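Putative phenazine biosynthesis PhzC/PhzF protein (Clostridium difficile, PDB 4DUN) is of unconfirmed function but belongs to the PhzF family and probably acts as an isomerase with a diaminopimelate-epimerase-like fold. Local coordinates at residues 124-134 against 166-174. Numbering follows the deposited sequence.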
loop_
_atom_site.group_PDB
_atom_site.type_symbol
_atom_site.label_atom_id
_atom_site.label_comp_id
_atom_site.label_asym_id
_atom_site.label_seq_id
_atom_site.Cartn_x
_atom_site.Cartn_y
_atom_site.Cartn_z
ATOM N N ILE A 124 18.809 20.976 23.509
ATOM C CA ILE A 124 17.959 22.173 23.543
ATOM C C ILE A 124 16.967 22.066 24.706
ATOM O O ILE A 124 16.816 21.001 25.309
ATOM C CB ILE A 124 17.209 22.440 22.200
ATOM C CG1 ILE A 124 16.260 21.258 21.814
ATOM C CG2 ILE A 124 18.177 22.819 21.062
ATOM C CD1 ILE A 124 15.118 21.589 20.819
ATOM N N GLU A 125 16.281 23.167 24.982
ATOM C CA GLU A 125 15.207 23.255 25.954
ATOM C C GLU A 125 13.939 23.555 25.187
ATOM O O GLU A 125 13.891 24.550 24.462
ATOM C CB GLU A 125 15.491 24.338 27.005
ATOM C CG GLU A 125 16.419 23.893 28.118
ATOM C CD GLU A 125 17.043 25.011 28.931
ATOM O OE1 GLU A 125 18.048 24.733 29.625
ATOM O OE2 GLU A 125 16.551 26.163 28.860
ATOM N N LEU A 126 12.931 22.687 25.296
ATOM C CA LEU A 126 11.654 22.929 24.626
ATOM C C LEU A 126 10.855 23.967 25.386
ATOM O O LEU A 126 10.892 23.983 26.619
ATOM C CB LEU A 126 10.816 21.645 24.516
ATOM C CG LEU A 126 11.371 20.506 23.675
ATOM C CD1 LEU A 126 10.487 19.304 23.789
ATOM C CD2 LEU A 126 11.502 20.897 22.203
ATOM N N SER A 127 10.083 24.786 24.655
ATOM C CA SER A 127 9.166 25.764 25.232
ATOM C C SER A 127 8.016 25.012 25.925
ATOM O O SER A 127 7.737 23.877 25.522
ATOM C CB SER A 127 8.616 26.676 24.135
ATOM O OG SER A 127 7.797 25.940 23.238
ATOM N N PRO A 128 7.305 25.603 26.919
ATOM C CA PRO A 128 6.186 24.874 27.550
ATOM C C PRO A 128 5.173 24.300 26.541
ATOM O O PRO A 128 4.689 23.187 26.763
ATOM C CB PRO A 128 5.547 25.933 28.449
ATOM C CG PRO A 128 6.679 26.840 28.799
ATOM C CD PRO A 128 7.499 26.929 27.548
ATOM N N GLN A 129 4.896 25.019 25.421
ATOM C CA GLN A 129 3.966 24.574 24.369
ATOM C C GLN A 129 4.509 23.355 23.612
ATOM O O GLN A 129 3.748 22.418 23.350
ATOM C CB GLN A 129 3.662 25.703 23.375
ATOM C CG GLN A 129 2.539 26.625 23.832
ATOM C CD GLN A 129 2.398 27.828 22.933
ATOM O OE1 GLN A 129 3.199 28.769 22.980
ATOM N NE2 GLN A 129 1.363 27.831 22.103
ATOM N N GLN A 130 5.817 23.372 23.255
ATOM C CA GLN A 130 6.470 22.254 22.562
ATOM C C GLN A 130 6.520 21.026 23.455
ATOM O O GLN A 130 6.297 19.923 22.965
ATOM C CB GLN A 130 7.886 22.630 22.098
ATOM C CG GLN A 130 7.912 23.495 20.841
ATOM C CD GLN A 130 9.266 24.085 20.561
ATOM O OE1 GLN A 130 10.070 24.344 21.470
ATOM N NE2 GLN A 130 9.539 24.335 19.288
ATOM N N ALA A 131 6.768 21.214 24.772
ATOM C CA ALA A 131 6.818 20.121 25.759
ATOM C C ALA A 131 5.468 19.404 25.878
ATOM O O ALA A 131 5.434 18.226 26.242
ATOM C CB ALA A 131 7.244 20.655 27.120
ATOM N N ASN A 132 4.362 20.121 25.601
ATOM C CA ASN A 132 3.018 19.555 25.624
ATOM C C ASN A 132 2.687 18.849 24.293
ATOM O O ASN A 132 1.741 18.071 24.251
ATOM C CB ASN A 132 1.980 20.635 25.949
ATOM C CG ASN A 132 1.964 21.060 27.411
ATOM O OD1 ASN A 132 2.520 20.394 28.300
ATOM N ND2 ASN A 132 1.293 22.173 27.701
ATOM N N LEU A 133 3.458 19.101 23.215
ATOM C CA LEU A 133 3.185 18.467 21.919
ATOM C C LEU A 133 3.911 17.124 21.728
ATOM O O LEU A 133 3.488 16.329 20.886
ATOM C CB LEU A 133 3.561 19.397 20.750
ATOM C CG LEU A 133 2.821 20.748 20.666
ATOM C CD1 LEU A 133 3.520 21.675 19.694
ATOM C CD2 LEU A 133 1.338 20.570 20.341
ATOM N N ILE A 134 4.998 16.878 22.484
ATOM C CA ILE A 134 5.821 15.668 22.314
ATOM C C ILE A 134 5.187 14.380 22.884
ATOM O O ILE A 134 5.606 13.288 22.490
ATOM C CB ILE A 134 7.269 15.853 22.833
ATOM C CG1 ILE A 134 7.306 16.265 24.328
ATOM C CG2 ILE A 134 8.048 16.832 21.918
ATOM C CD1 ILE A 134 8.690 16.194 24.944
ATOM N N GLN A 166 -0.734 16.203 17.098
ATOM C CA GLN A 166 0.097 16.992 18.005
ATOM C C GLN A 166 1.533 17.125 17.462
ATOM O O GLN A 166 2.077 18.229 17.461
ATOM C CB GLN A 166 0.102 16.384 19.422
ATOM C CG GLN A 166 -1.243 16.481 20.156
ATOM C CD GLN A 166 -1.556 17.885 20.612
ATOM O OE1 GLN A 166 -1.979 18.739 19.826
ATOM N NE2 GLN A 166 -1.372 18.149 21.898
ATOM N N LEU A 167 2.120 16.017 16.965
ATOM C CA LEU A 167 3.481 16.006 16.422
ATOM C C LEU A 167 3.606 16.890 15.163
ATOM O O LEU A 167 4.648 17.518 14.974
ATOM C CB LEU A 167 3.955 14.569 16.140
ATOM C CG LEU A 167 4.097 13.628 17.366
ATOM C CD1 LEU A 167 4.534 12.237 16.924
ATOM C CD2 LEU A 167 5.059 14.197 18.421
ATOM N N ARG A 168 2.535 17.009 14.353
ATOM C CA ARG A 168 2.543 17.874 13.169
ATOM C C ARG A 168 2.737 19.359 13.536
ATOM O O ARG A 168 3.177 20.141 12.691
ATOM C CB ARG A 168 1.246 17.713 12.372
ATOM C CG ARG A 168 1.312 16.604 11.355
ATOM C CD ARG A 168 0.148 16.630 10.378
ATOM N NE ARG A 168 -1.135 16.311 11.007
ATOM C CZ ARG A 168 -1.596 15.081 11.223
ATOM N NH1 ARG A 168 -0.861 14.023 10.904
ATOM N NH2 ARG A 168 -2.794 14.901 11.763
ATOM N N LYS A 169 2.412 19.738 14.787
ATOM C CA LYS A 169 2.533 21.112 15.281
ATOM C C LYS A 169 3.994 21.467 15.632
ATOM O O LYS A 169 4.290 22.651 15.821
ATOM C CB LYS A 169 1.597 21.355 16.482
ATOM C CG LYS A 169 0.116 21.341 16.107
ATOM C CD LYS A 169 -0.786 21.443 17.330
ATOM C CE LYS A 169 -2.221 21.127 16.996
ATOM N NZ LYS A 169 -3.085 21.166 18.206
ATOM N N LEU A 170 4.910 20.463 15.669
ATOM C CA LEU A 170 6.343 20.665 15.911
ATOM C C LEU A 170 7.039 20.885 14.549
ATOM O O LEU A 170 7.836 20.046 14.097
ATOM C CB LEU A 170 6.957 19.462 16.673
ATOM C CG LEU A 170 6.412 19.173 18.071
ATOM C CD1 LEU A 170 6.660 17.735 18.445
ATOM C CD2 LEU A 170 7.015 20.109 19.120
ATOM N N THR A 171 6.705 22.022 13.900
ATOM C CA THR A 171 7.132 22.427 12.553
ATOM C C THR A 171 8.638 22.704 12.395
ATOM O O THR A 171 9.115 22.769 11.261
ATOM C CB THR A 171 6.343 23.671 12.101
ATOM O OG1 THR A 171 6.448 24.699 13.093
ATOM C CG2 THR A 171 4.872 23.359 11.809
ATOM N N ASP A 172 9.385 22.848 13.499
ATOM C CA ASP A 172 10.828 23.109 13.448
ATOM C C ASP A 172 11.650 21.882 13.004
ATOM O O ASP A 172 12.816 22.052 12.657
ATOM C CB ASP A 172 11.336 23.587 14.820
ATOM C CG ASP A 172 11.623 25.068 14.942
ATOM O OD1 ASP A 172 11.198 25.838 14.040
ATOM O OD2 ASP A 172 12.250 25.468 15.950
ATOM N N TRP A 173 11.052 20.668 13.005
ATOM C CA TRP A 173 11.762 19.423 12.684
ATOM C C TRP A 173 11.038 18.579 11.622
ATOM O O TRP A 173 9.820 18.684 11.484
ATOM C CB TRP A 173 11.974 18.599 13.975
ATOM C CG TRP A 173 12.789 19.352 14.990
ATOM C CD1 TRP A 173 14.144 19.510 14.995
ATOM C CD2 TRP A 173 12.282 20.195 16.038
ATOM N NE1 TRP A 173 14.521 20.341 16.026
ATOM C CE2 TRP A 173 13.397 20.792 16.669
ATOM C CE3 TRP A 173 10.994 20.465 16.538
ATOM C CZ2 TRP A 173 13.262 21.666 17.756
ATOM C CZ3 TRP A 173 10.861 21.323 17.620
ATOM C CH2 TRP A 173 11.985 21.907 18.224
ATOM N N LEU A 174 11.801 17.759 10.861
ATOM C CA LEU A 174 11.241 16.895 9.814
ATOM C C LEU A 174 10.521 15.696 10.445
ATOM O O LEU A 174 9.351 15.446 10.159
ATOM C CB LEU A 174 12.329 16.415 8.820
ATOM C CG LEU A 174 11.873 15.382 7.745
ATOM C CD1 LEU A 174 10.880 15.982 6.761
ATOM C CD2 LEU A 174 13.060 14.828 6.975
HETATM O O HOH W 1 12.679 25.144 18.747
#
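Q130 and W173 meet at about a right angle where, beside strands 140-143 and 147-150 of the diaminopimelate-epimerase-like fold, the short helix 128-133, opened by a capping box, packs against two type I beta turns, 167-170 and 170-173, which share L170. The amide of Q130 lies 47° from the indole plane, and its NE2 stands 3.6 Å from CH2 of W173, an oblique approach. The straight outer part of the Q130 chain carries this amide from the helix to the ring. The oxygen of the same amide is held within the capping box: S127 N donates a nearly straight bond to Q130 OE1, in the amide plane at a lone pair, while Q130 N donates to S127 OG. NE2 also donates a hydrogen bond to a water, which donates to OD2 of D172 with its oxygen 2.8 Å from OD2, bridging the segments. From the opposite direction to W173 comes I124, whose CD1 reaches CZ2 at 3.6 Å; the indole NE1 is hydrogen-bonded to OG of S143. Further along the helix, L133 and L170 run antiparallel alongside each other, CD1 of L133 lying 3.9 Å from CD2 of L170. That CD2 faces the Q130 chain as well, whereas CD1 of L170 packs on CG2 of I134. At the outer margin, L133 crosses K169 at about a right angle and packs on its aliphatic part. Bent at chi2 (-73°), the Q166 chain places OE1 3.8 Å from L133 CD2, and K169 NZ donates to that oxygen at a C=O...N angle of 172°.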